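Insect group II chitinase (Ostrinia furnacalis, PDB 5Y2B) probably hydrolyses the beta-1,4 linkages of chitin, as a family 18 glycoside hydrolase with a TIM-barrel fold, and has N-acetylglucosamine units bound here. Local coordinates at residues A[16-21]-A[56-61]; A[12-17]-A[347-352]; A[39-44]-A[64-69]. All blocks are in the same frame, centred on the assembly; numbering follows the deposited sequence.

All three contacts belong to one family 18 TIM-barrel domain and lie on the same side of its centre, with centres about 10 to 12 Å apart. Contacts 1 and 2 share Trp16 and Ser17, just after strand 8-14. Contact 2 spans nearly the whole chain, from 12-17 to 347-352, and so helps close the barrel. The segments of contacts 1 and 3 alternate along the chain (16-21, 39-44, 56-61, 64-69); contact 3 packs the neighbouring strand 38-46 against helix 65-70, which follows helix 57-62 of contact 1. Salt bridge Arg20–Asp349 links contacts 1 and 2, and Asp60 links contact 1 to Asn15 and Tyr41. Together they connect the sugar-binding mouth to the barrel wall.

Contact 1: residues A[16-21]-A[56-61]; sequences WSWYRP and DTWSDY. With NAG (2-acetamido-2-deoxy-beta-D-glucopyranose), chain B; NAG (2-acetamido-2-deoxy-beta-D-glucopyranose), chain C.
Tyr19 meets Asp56 and Trp18 meets Trp58 in a partly buried loop-to-helix contact at the sugar-binding mouth of the family 18 TIM barrel, between the loop that follows strand 8-14 and the start of helix 57-62. The hydrogen bond across it runs from Tyr19 OH to Asp56 OD2, 2.6 Å, and uses the syn lone pair of that oxygen. The two side chains come from opposite directions, and OD2 lies at the edge of the phenol ring, in its plane, with ring and carboxylate 29° apart. One face of the same ring is covered by NAG (chain C), whose C6 is 3.7 Å from Tyr19 CE2. Asp56 is also the N-cap of the helix: with CG anti to the backbone N (chi1 169°), its OD1 turns back to accept a weak bond from Ser59 N at 3.3 Å. One carboxylate thus caps the helix with one oxygen and holds the sugar-facing tyrosine with the other. Next to this bond, the indoles of Trp18 and Trp58 lie near parallel, their planes 27° apart, but are slid so far that they barely overlap; Trp18 CZ3 comes within 3.6 Å of Trp58 CD1. Tyr19 OH sits in plane at the edge of the Trp58 ring, 3.5 Å from CD1, while Ser59 CB packs 3.9 Å from Trp18 CE3. Phe65 of the next helix also meets the Trp18 ring. NAG (chain B) and NAG (chain C) are consecutive rings, O4 of the first bonded to C1 of the second, consistent with a chitin-oligosaccharide lying along the cleft. Trp16 takes the first on its indole face, with Trp16 CE3 3.5 Å from N2 of NAG (chain B).

Contact 2: residues A[12-17]-A[347-352]; sequences YYTNWS and ALDLDD. With NAG (2-acetamido-2-deoxy-beta-D-glucopyranose), chain B; NAG (2-acetamido-2-deoxy-beta-D-glucopyranose), chain D.
Asp349 takes a hydrogen bond from Thr14 and packs its carboxylate against Ser17 CB. Thr14 OG1 donates to Asp349 OD2 at 2.9 Å, meeting it from above the carboxylate plane, 54° out of it. That oxygen also accepts from a water at 2.6 Å, and the same water accepts a hydrogen bond from Thr14 N at 3.0 Å. A second water donates both to Thr14 OG1 and to Asp349 OD1, 2.5 Å from the latter; OD1 has its strongest partner in Arg20 NH1, a salt bridge. The Thr14–Asp349 bond and the two waters tie the end of strand 8-14 of the TIM barrel to the loop after strand 342-346, its parallel neighbour, where a cis peptide precedes Ala347. Ser17 OG, held between the backbone N and the carbonyl carbon (chi1 50°), makes a local bond to Thr14 O at 2.6 Å that closes the turn after the strand. The backbone adds a nearly straight bond across the contact, Leu348 N to Tyr12 O, 2.9 Å, with Ala347 CB beside that oxygen. Tyr12 OH is bonded to Asp124, and one face of its ring supports NAG (chain D), whose C8 is 3.3 Å from Tyr12 CZ. Thr14 CB covers the indole face of Trp16 opposite NAG (chain B). With an alanine at Trp16 this two-sided plate is gone, and the sugar would probably lose its aromatic support and be freer to tilt. Trp346 also touches both Thr14 and Trp16.

Contact 3: residues A[39-44]-A[64-69]; sequences IVYGFA and RFYERV. With NAG (2-acetamido-2-deoxy-beta-D-glucopyranose), chain D.
Strand 39-44 and helix 65-69 run antiparallel, their axes 10.3 Å apart at closest approach with 166° between their directions, and Tyr41 and Val69 have the nearest CA atoms, 7.7 Å apart. This is the wall of a TIM barrel: the helix lies outside the strand, in the connection from strand 38-46 to its parallel neighbour, strand 78-84. Tyr41 contributes the largest share of the buried surface. Its CG stands anti to the backbone N (chi1 -169°), which sends the ring out to the helix, and there Tyr66 comes in edge-to-face. The edge of Tyr66 points at the face of Tyr41, with planes at 78°, centroids 5.0 Å apart and the two CE1 atoms, Tyr41 and Tyr66, only 3.5 Å apart. Val69 comes to the edge of the same ring, its CG2 3.8 Å from Tyr41 CE2, and its other methyl, CG1, crosses to Ile39 CG2 at 3.9 Å. Phe65 CB abuts Tyr41 OH, so Phe65, Tyr66 and, one turn on, Val69 all touch the phenol. The hydroxyl of Tyr41 is not left to these carbons: it is hydrogen-bonded to Asp60. Tyr66 OH, beside Ala44 CB, donates to a water 2.5 Å away, and that water donates to Phe43 O at 2.8 Å. A cis peptide precedes Phe43, whose CB is directed away from the helix and whose ring reaches NAG (chain D). Tyr118 and Phe120 give Tyr66 further edge-to-face neighbours. No direct hydrogen bond joins the two segments, which implies that strand and helix are held by aromatic and methyl contact, while both buried hydroxyls find polar partners, one in a carboxylate and the other in the water.

Contact 1: residues A[16-21]-A[56-61]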
# COMPACT_ATOMS: atom_id res chain seq x y z
N TRP A 16 -3.49 -4.56 -12.99
CA TRP A 16 -3.77 -5.98 -13.22
C TRP A 16 -5.10 -6.44 -12.65
O TRP A 16 -5.50 -7.60 -12.87
CB TRP A 16 -2.63 -6.83 -12.64
CG TRP A 16 -2.50 -6.73 -11.16
CD1 TRP A 16 -3.13 -7.51 -10.23
CD2 TRP A 16 -1.71 -5.77 -10.42
NE1 TRP A 16 -2.77 -7.12 -8.97
CE2 TRP A 16 -1.89 -6.06 -9.05
CE3 TRP A 16 -0.84 -4.72 -10.78
CZ2 TRP A 16 -1.26 -5.35 -8.03
CZ3 TRP A 16 -0.20 -4.01 -9.77
CH2 TRP A 16 -0.42 -4.33 -8.40
N SER A 17 -5.82 -5.58 -11.93
CA SER A 17 -7.13 -5.98 -11.43
C SER A 17 -8.16 -6.08 -12.55
O SER A 17 -9.29 -6.53 -12.29
CB SER A 17 -7.59 -4.98 -10.36
OG SER A 17 -7.45 -3.68 -10.91
N TRP A 18 -7.81 -5.65 -13.76
CA TRP A 18 -8.61 -5.90 -14.95
C TRP A 18 -8.68 -7.38 -15.29
O TRP A 18 -9.68 -7.85 -15.87
CB TRP A 18 -7.95 -5.16 -16.12
CG TRP A 18 -8.77 -5.05 -17.38
CD1 TRP A 18 -10.12 -4.89 -17.49
CD2 TRP A 18 -8.25 -5.04 -18.72
NE1 TRP A 18 -10.48 -4.78 -18.82
CE2 TRP A 18 -9.36 -4.88 -19.59
CE3 TRP A 18 -6.96 -5.10 -19.26
CZ2 TRP A 18 -9.21 -4.81 -20.97
CZ3 TRP A 18 -6.81 -5.02 -20.65
CH2 TRP A 18 -7.94 -4.89 -21.49
N TYR A 19 -7.63 -8.13 -14.99
CA TYR A 19 -7.52 -9.53 -15.37
C TYR A 19 -8.14 -10.43 -14.31
O TYR A 19 -7.47 -11.28 -13.76
CB TYR A 19 -6.06 -9.89 -15.58
CG TYR A 19 -5.37 -9.08 -16.63
CD1 TYR A 19 -5.55 -9.38 -17.96
CD2 TYR A 19 -4.51 -8.03 -16.30
CE1 TYR A 19 -4.91 -8.69 -18.96
CE2 TYR A 19 -3.87 -7.29 -17.31
CZ TYR A 19 -4.08 -7.66 -18.64
OH TYR A 19 -3.48 -7.01 -19.70
N ARG A 20 -9.43 -10.22 -14.03
CA ARG A 20 -10.11 -10.95 -12.97
C ARG A 20 -11.49 -11.35 -13.48
O ARG A 20 -12.11 -10.59 -14.26
CB ARG A 20 -10.24 -10.12 -11.67
CG ARG A 20 -8.91 -10.09 -10.88
CD ARG A 20 -8.97 -9.21 -9.64
NE ARG A 20 -7.64 -9.10 -9.06
CZ ARG A 20 -7.26 -8.18 -8.18
NH1 ARG A 20 -8.13 -7.28 -7.72
NH2 ARG A 20 -5.99 -8.19 -7.75
N PRO A 21 -12.00 -12.52 -13.09
CA PRO A 21 -13.29 -12.95 -13.64
C PRO A 21 -14.45 -12.22 -12.97
O PRO A 21 -14.36 -11.80 -11.81
CB PRO A 21 -13.32 -14.45 -13.33
CG PRO A 21 -12.53 -14.58 -12.04
CD PRO A 21 -11.39 -13.54 -12.21
N ASP A 56 2.65 -3.17 -18.51
CA ASP A 56 1.68 -4.00 -19.24
C ASP A 56 1.19 -3.13 -20.39
O ASP A 56 0.25 -2.34 -20.25
CB ASP A 56 0.53 -4.48 -18.35
CG ASP A 56 -0.66 -5.12 -19.16
OD1 ASP A 56 -0.58 -5.33 -20.39
OD2 ASP A 56 -1.70 -5.44 -18.56
N THR A 57 1.84 -3.27 -21.54
CA THR A 57 1.56 -2.35 -22.63
C THR A 57 0.15 -2.56 -23.16
O THR A 57 -0.49 -1.60 -23.62
CB THR A 57 2.57 -2.53 -23.76
OG1 THR A 57 2.50 -3.88 -24.22
CG2 THR A 57 4.03 -2.22 -23.26
N TRP A 58 -0.38 -3.78 -23.05
CA TRP A 58 -1.74 -4.04 -23.55
C TRP A 58 -2.73 -3.11 -22.86
O TRP A 58 -3.51 -2.42 -23.53
CB TRP A 58 -2.14 -5.50 -23.36
CG TRP A 58 -3.58 -5.87 -23.79
CD1 TRP A 58 -4.54 -6.47 -23.02
CD2 TRP A 58 -4.17 -5.73 -25.11
NE1 TRP A 58 -5.70 -6.68 -23.76
CE2 TRP A 58 -5.50 -6.24 -25.04
CE3 TRP A 58 -3.70 -5.22 -26.34
CZ2 TRP A 58 -6.37 -6.24 -26.15
CZ3 TRP A 58 -4.57 -5.20 -27.43
CH2 TRP A 58 -5.89 -5.72 -27.34
N SER A 59 -2.72 -3.08 -21.52
CA SER A 59 -3.66 -2.24 -20.79
C SER A 59 -3.19 -0.77 -20.78
O SER A 59 -3.96 0.13 -21.14
CB SER A 59 -3.86 -2.79 -19.37
OG SER A 59 -2.70 -2.60 -18.55
N ASP A 60 -1.93 -0.52 -20.40
CA ASP A 60 -1.45 0.85 -20.14
C ASP A 60 -1.45 1.72 -21.40
O ASP A 60 -1.85 2.90 -21.35
CB ASP A 60 -0.04 0.82 -19.56
CG ASP A 60 0.04 0.04 -18.26
OD1 ASP A 60 -1.04 -0.19 -17.68
OD2 ASP A 60 1.15 -0.38 -17.85
N TYR A 61 -0.96 1.17 -22.52
CA TYR A 61 -0.83 1.89 -23.79
C TYR A 61 -1.98 1.54 -24.73
O TYR A 61 -2.77 2.41 -25.09
CB TYR A 61 0.50 1.55 -24.49
CG TYR A 61 1.81 1.91 -23.81
CD1 TYR A 61 1.90 2.97 -22.88
CD2 TYR A 61 2.99 1.22 -24.12
CE1 TYR A 61 3.16 3.30 -22.25
CE2 TYR A 61 4.24 1.56 -23.51
CZ TYR A 61 4.32 2.59 -22.57
OH TYR A 61 5.56 2.88 -21.97
C1 NAG B . 0.79 -8.66 -9.08
C2 NAG B . 1.31 -8.48 -10.48
C3 NAG B . 0.26 -8.96 -11.49
C4 NAG B . -0.22 -10.37 -11.17
C5 NAG B . -0.64 -10.48 -9.69
C6 NAG B . -0.92 -11.91 -9.25
C7 NAG B . 2.89 -6.69 -11.09
C8 NAG B . 3.04 -5.19 -11.34
N2 NAG B . 1.67 -7.09 -10.73
O3 NAG B . 0.81 -8.88 -12.79
O4 NAG B . -1.44 -10.65 -11.85
O5 NAG B . 0.41 -9.98 -8.87
O6 NAG B . -1.60 -11.94 -8.01
O7 NAG B . 3.84 -7.48 -11.21
C1 NAG C . -1.33 -11.22 -13.15
C2 NAG C . -2.52 -12.13 -13.48
C3 NAG C . -2.47 -12.59 -14.94
C4 NAG C . -2.35 -11.39 -15.87
C5 NAG C . -1.09 -10.58 -15.50
C6 NAG C . -0.90 -9.35 -16.35
C7 NAG C . -3.46 -13.34 -11.53
C8 NAG C . -3.36 -14.62 -10.70
N2 NAG C . -2.61 -13.26 -12.57
O3 NAG C . -3.64 -13.35 -15.20
O4 NAG C . -2.28 -11.75 -17.25
O5 NAG C . -1.23 -10.13 -14.15
O6 NAG C . -0.18 -8.36 -15.63
O7 NAG C . -4.25 -12.44 -11.26

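Contact 2: residues A[12-17]-A[347-352]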
# COMPACT_ATOMS: atom_id res chain seq x y z
N TYR A 12 -4.43 3.59 -4.15
CA TYR A 12 -3.71 2.88 -5.18
C TYR A 12 -4.71 2.23 -6.15
O TYR A 12 -5.67 1.56 -5.72
CB TYR A 12 -2.76 1.85 -4.53
CG TYR A 12 -1.44 2.48 -4.13
CD1 TYR A 12 -1.27 3.08 -2.88
CD2 TYR A 12 -0.36 2.53 -5.04
CE1 TYR A 12 -0.06 3.69 -2.51
CE2 TYR A 12 0.84 3.13 -4.69
CZ TYR A 12 0.98 3.70 -3.42
OH TYR A 12 2.18 4.29 -3.09
N TYR A 13 -4.51 2.50 -7.44
CA TYR A 13 -5.16 1.78 -8.54
C TYR A 13 -4.16 0.74 -9.06
O TYR A 13 -2.96 1.00 -9.11
CB TYR A 13 -5.54 2.79 -9.65
CG TYR A 13 -5.91 2.11 -10.92
CD1 TYR A 13 -7.21 1.65 -11.12
CD2 TYR A 13 -4.95 1.87 -11.90
CE1 TYR A 13 -7.55 0.96 -12.24
CE2 TYR A 13 -5.29 1.19 -13.05
CZ TYR A 13 -6.60 0.74 -13.21
OH TYR A 13 -6.97 0.08 -14.33
N THR A 14 -4.63 -0.46 -9.44
CA THR A 14 -3.70 -1.47 -9.95
C THR A 14 -4.13 -1.92 -11.34
O THR A 14 -5.29 -2.29 -11.54
CB THR A 14 -3.57 -2.69 -9.04
OG1 THR A 14 -4.82 -3.39 -8.98
CG2 THR A 14 -3.13 -2.29 -7.63
N ASN A 15 -3.20 -1.87 -12.31
CA ASN A 15 -3.65 -2.17 -13.66
C ASN A 15 -4.00 -3.66 -13.83
O ASN A 15 -4.80 -3.98 -14.72
CB ASN A 15 -2.64 -1.70 -14.71
CG ASN A 15 -1.28 -2.33 -14.59
OD1 ASN A 15 -1.05 -3.20 -13.76
ND2 ASN A 15 -0.37 -1.88 -15.41
N TRP A 16 -3.49 -4.56 -12.99
CA TRP A 16 -3.77 -5.98 -13.22
C TRP A 16 -5.10 -6.44 -12.65
O TRP A 16 -5.50 -7.60 -12.87
CB TRP A 16 -2.63 -6.83 -12.64
CG TRP A 16 -2.50 -6.73 -11.16
CD1 TRP A 16 -3.13 -7.51 -10.23
CD2 TRP A 16 -1.71 -5.77 -10.42
NE1 TRP A 16 -2.77 -7.12 -8.97
CE2 TRP A 16 -1.89 -6.06 -9.05
CE3 TRP A 16 -0.84 -4.72 -10.78
CZ2 TRP A 16 -1.26 -5.35 -8.03
CZ3 TRP A 16 -0.20 -4.01 -9.77
CH2 TRP A 16 -0.42 -4.33 -8.40
N SER A 17 -5.82 -5.58 -11.93
CA SER A 17 -7.13 -5.98 -11.43
C SER A 17 -8.16 -6.08 -12.55
O SER A 17 -9.29 -6.53 -12.29
CB SER A 17 -7.59 -4.98 -10.36
OG SER A 17 -7.45 -3.68 -10.91
N ALA A 347 -5.88 -1.84 -1.93
CA ALA A 347 -5.97 -0.99 -3.13
C ALA A 347 -7.49 -0.85 -3.47
O ALA A 347 -8.32 -1.56 -2.89
CB ALA A 347 -5.23 -1.61 -4.28
N LEU A 348 -7.82 0.05 -4.40
CA LEU A 348 -9.22 0.36 -4.72
C LEU A 348 -10.02 -0.89 -5.01
O LEU A 348 -11.15 -1.05 -4.54
CB LEU A 348 -9.30 1.29 -5.94
CG LEU A 348 -9.05 2.74 -5.55
CD1 LEU A 348 -8.66 3.53 -6.80
CD2 LEU A 348 -10.29 3.29 -4.84
N ASP A 349 -9.41 -1.81 -5.76
CA ASP A 349 -10.06 -2.96 -6.36
C ASP A 349 -10.21 -4.14 -5.42
O ASP A 349 -10.78 -5.16 -5.82
CB ASP A 349 -9.25 -3.41 -7.55
CG ASP A 349 -7.77 -3.63 -7.19
OD1 ASP A 349 -7.38 -4.76 -6.77
OD2 ASP A 349 -7.00 -2.63 -7.28
N LEU A 350 -9.68 -4.03 -4.20
CA LEU A 350 -9.79 -5.12 -3.23
C LEU A 350 -10.89 -4.88 -2.20
O LEU A 350 -11.34 -5.84 -1.56
CB LEU A 350 -8.44 -5.35 -2.53
CG LEU A 350 -7.30 -5.73 -3.49
CD1 LEU A 350 -5.88 -5.66 -2.89
CD2 LEU A 350 -7.59 -7.13 -4.08
N ASP A 351 -11.32 -3.63 -2.03
CA ASP A 351 -12.50 -3.29 -1.24
C ASP A 351 -13.75 -3.85 -1.92
O ASP A 351 -13.70 -4.27 -3.07
CB ASP A 351 -12.58 -1.77 -1.07
CG ASP A 351 -13.56 -1.33 0.02
OD1 ASP A 351 -14.08 -2.17 0.79
OD2 ASP A 351 -13.81 -0.13 0.10
N ASP A 352 -14.88 -3.89 -1.20
CA ASP A 352 -16.12 -4.39 -1.81
C ASP A 352 -16.81 -3.29 -2.64
O ASP A 352 -17.88 -2.77 -2.30
CB ASP A 352 -17.07 -4.91 -0.73
CG ASP A 352 -18.28 -5.61 -1.33
OD1 ASP A 352 -18.21 -5.99 -2.53
OD2 ASP A 352 -19.27 -5.80 -0.59
C1 NAG B . 0.79 -8.66 -9.08
C2 NAG B . 1.31 -8.48 -10.48
C3 NAG B . 0.26 -8.96 -11.49
C4 NAG B . -0.22 -10.37 -11.17
C5 NAG B . -0.64 -10.48 -9.69
C6 NAG B . -0.92 -11.91 -9.25
C7 NAG B . 2.89 -6.69 -11.09
C8 NAG B . 3.04 -5.19 -11.34
N2 NAG B . 1.67 -7.09 -10.73
O3 NAG B . 0.81 -8.88 -12.79
O4 NAG B . -1.44 -10.65 -11.85
O5 NAG B . 0.41 -9.98 -8.87
O6 NAG B . -1.60 -11.94 -8.01
O7 NAG B . 3.84 -7.48 -11.21
C1 NAG D . 3.18 -3.39 -1.10
C2 NAG D . 3.42 -2.91 -2.57
C3 NAG D . 2.70 -3.80 -3.59
C4 NAG D . 2.10 -5.02 -2.89
C5 NAG D . 1.17 -4.59 -1.75
C6 NAG D . 0.75 -5.76 -0.90
C7 NAG D . 2.17 -0.80 -2.14
C8 NAG D . 2.10 0.70 -2.48
N2 NAG D . 3.13 -1.50 -2.77
O3 NAG D . 3.65 -4.17 -4.58
O4 NAG D . 1.20 -5.73 -3.74
O5 NAG D . 1.78 -3.64 -0.88
O6 NAG D . -0.12 -5.32 0.12
O7 NAG D . 1.37 -1.33 -1.34
O HOH W 1 -5.02 -5.60 -6.83
O HOH W 2 -7.53 -0.65 -8.91

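Contact 3: residues A[39-44]-A[64-69]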
# COMPACT_ATOMS: atom_id res chain seq x y z
N ILE A 39 -4.88 9.59 -6.58
CA ILE A 39 -4.85 8.23 -7.11
C ILE A 39 -3.43 7.95 -7.59
O ILE A 39 -2.81 8.79 -8.25
CB ILE A 39 -5.88 8.05 -8.24
CG1 ILE A 39 -7.30 8.13 -7.66
CG2 ILE A 39 -5.67 6.74 -8.98
CD1 ILE A 39 -8.36 8.53 -8.75
N VAL A 40 -2.91 6.77 -7.22
CA VAL A 40 -1.57 6.36 -7.59
C VAL A 40 -1.70 5.10 -8.42
O VAL A 40 -2.36 4.12 -8.00
CB VAL A 40 -0.67 6.13 -6.37
CG1 VAL A 40 0.70 5.67 -6.81
CG2 VAL A 40 -0.50 7.42 -5.62
N TYR A 41 -1.15 5.15 -9.63
CA TYR A 41 -1.29 4.09 -10.61
C TYR A 41 -0.18 3.07 -10.39
O TYR A 41 1.00 3.40 -10.54
CB TYR A 41 -1.21 4.70 -12.01
CG TYR A 41 -1.59 3.75 -13.13
CD1 TYR A 41 -0.75 2.73 -13.51
CD2 TYR A 41 -2.77 3.95 -13.87
CE1 TYR A 41 -1.07 1.90 -14.56
CE2 TYR A 41 -3.09 3.13 -14.93
CZ TYR A 41 -2.24 2.09 -15.25
OH TYR A 41 -2.55 1.26 -16.27
N GLY A 42 -0.53 1.85 -10.01
CA GLY A 42 0.44 0.76 -9.92
C GLY A 42 0.31 -0.16 -11.12
O GLY A 42 -0.79 -0.61 -11.43
N PHE A 43 1.42 -0.42 -11.81
CA PHE A 43 2.77 0.04 -11.55
C PHE A 43 3.41 0.24 -12.92
O PHE A 43 3.13 -0.56 -13.84
CB PHE A 43 3.60 -1.00 -10.76
CG PHE A 43 3.38 -0.97 -9.27
CD1 PHE A 43 3.76 0.12 -8.51
CD2 PHE A 43 2.79 -2.06 -8.62
CE1 PHE A 43 3.53 0.16 -7.15
CE2 PHE A 43 2.58 -2.05 -7.26
CZ PHE A 43 2.95 -0.93 -6.52
N ALA A 44 4.23 1.28 -13.09
CA ALA A 44 5.28 1.26 -14.11
C ALA A 44 6.50 0.52 -13.55
O ALA A 44 6.64 0.38 -12.33
CB ALA A 44 5.65 2.70 -14.52
N ARG A 64 -5.19 2.22 -23.28
CA ARG A 64 -5.21 3.59 -22.76
C ARG A 64 -5.56 3.64 -21.27
O ARG A 64 -6.23 4.56 -20.82
CB ARG A 64 -6.18 4.49 -23.55
CG ARG A 64 -6.36 4.17 -25.01
CD ARG A 64 -5.20 4.68 -25.85
NE ARG A 64 -5.34 6.11 -26.08
CZ ARG A 64 -4.68 6.79 -27.02
NH1 ARG A 64 -3.83 6.17 -27.85
NH2 ARG A 64 -4.88 8.10 -27.13
N PHE A 65 -5.09 2.66 -20.49
CA PHE A 65 -5.39 2.74 -19.06
C PHE A 65 -4.75 3.98 -18.43
O PHE A 65 -5.35 4.61 -17.55
CB PHE A 65 -4.93 1.46 -18.34
CG PHE A 65 -5.95 0.37 -18.35
CD1 PHE A 65 -6.75 0.16 -19.47
CD2 PHE A 65 -6.10 -0.47 -17.25
CE1 PHE A 65 -7.70 -0.88 -19.48
CE2 PHE A 65 -7.03 -1.52 -17.25
CZ PHE A 65 -7.82 -1.73 -18.37
N TYR A 66 -3.55 4.37 -18.87
CA TYR A 66 -2.93 5.58 -18.33
C TYR A 66 -3.88 6.77 -18.49
O TYR A 66 -4.32 7.39 -17.52
CB TYR A 66 -1.61 5.88 -19.05
CG TYR A 66 -0.40 5.10 -18.59
CD1 TYR A 66 -0.47 4.24 -17.51
CD2 TYR A 66 0.82 5.23 -19.27
CE1 TYR A 66 0.67 3.51 -17.09
CE2 TYR A 66 1.95 4.51 -18.87
CZ TYR A 66 1.87 3.66 -17.78
OH TYR A 66 2.99 2.97 -17.36
N GLU A 67 -4.25 7.04 -19.73
CA GLU A 67 -5.15 8.14 -20.05
C GLU A 67 -6.50 8.00 -19.34
O GLU A 67 -7.10 9.01 -18.94
CB GLU A 67 -5.29 8.19 -21.57
CG GLU A 67 -6.57 8.84 -22.10
CD GLU A 67 -6.75 8.56 -23.58
OE1 GLU A 67 -5.79 8.90 -24.33
OE2 GLU A 67 -7.83 8.03 -23.99
N ARG A 68 -6.99 6.76 -19.16
CA ARG A 68 -8.29 6.53 -18.53
C ARG A 68 -8.26 6.70 -17.01
O ARG A 68 -9.32 6.91 -16.39
CB ARG A 68 -8.79 5.14 -18.89
CG ARG A 68 -9.26 5.08 -20.37
CD ARG A 68 -9.31 3.64 -20.88
NE ARG A 68 -10.31 2.88 -20.15
CZ ARG A 68 -10.54 1.59 -20.37
NH1 ARG A 68 -9.85 0.97 -21.30
NH2 ARG A 68 -11.45 0.93 -19.66
N VAL A 69 -7.09 6.63 -16.39
CA VAL A 69 -7.01 6.95 -14.97
C VAL A 69 -6.64 8.41 -14.77
O VAL A 69 -7.13 9.06 -13.83
CB VAL A 69 -6.01 5.99 -14.26
CG1 VAL A 69 -5.76 6.43 -12.82
CG2 VAL A 69 -6.56 4.56 -14.27
C1 NAG D . 3.18 -3.39 -1.10
C2 NAG D . 3.42 -2.91 -2.57
C3 NAG D . 2.70 -3.80 -3.59
C4 NAG D . 2.10 -5.02 -2.89
C5 NAG D . 1.17 -4.59 -1.75
C6 NAG D . 0.75 -5.76 -0.90
C7 NAG D . 2.17 -0.80 -2.14
C8 NAG D . 2.10 0.70 -2.48
N2 NAG D . 3.13 -1.50 -2.77
O3 NAG D . 3.65 -4.17 -4.58
O4 NAG D . 1.20 -5.73 -3.74
O5 NAG D . 1.78 -3.64 -0.88
O6 NAG D . -0.12 -5.32 0.12
O7 NAG D . 1.37 -1.33 -1.34
O HOH W 3 2.79 0.74 -16.27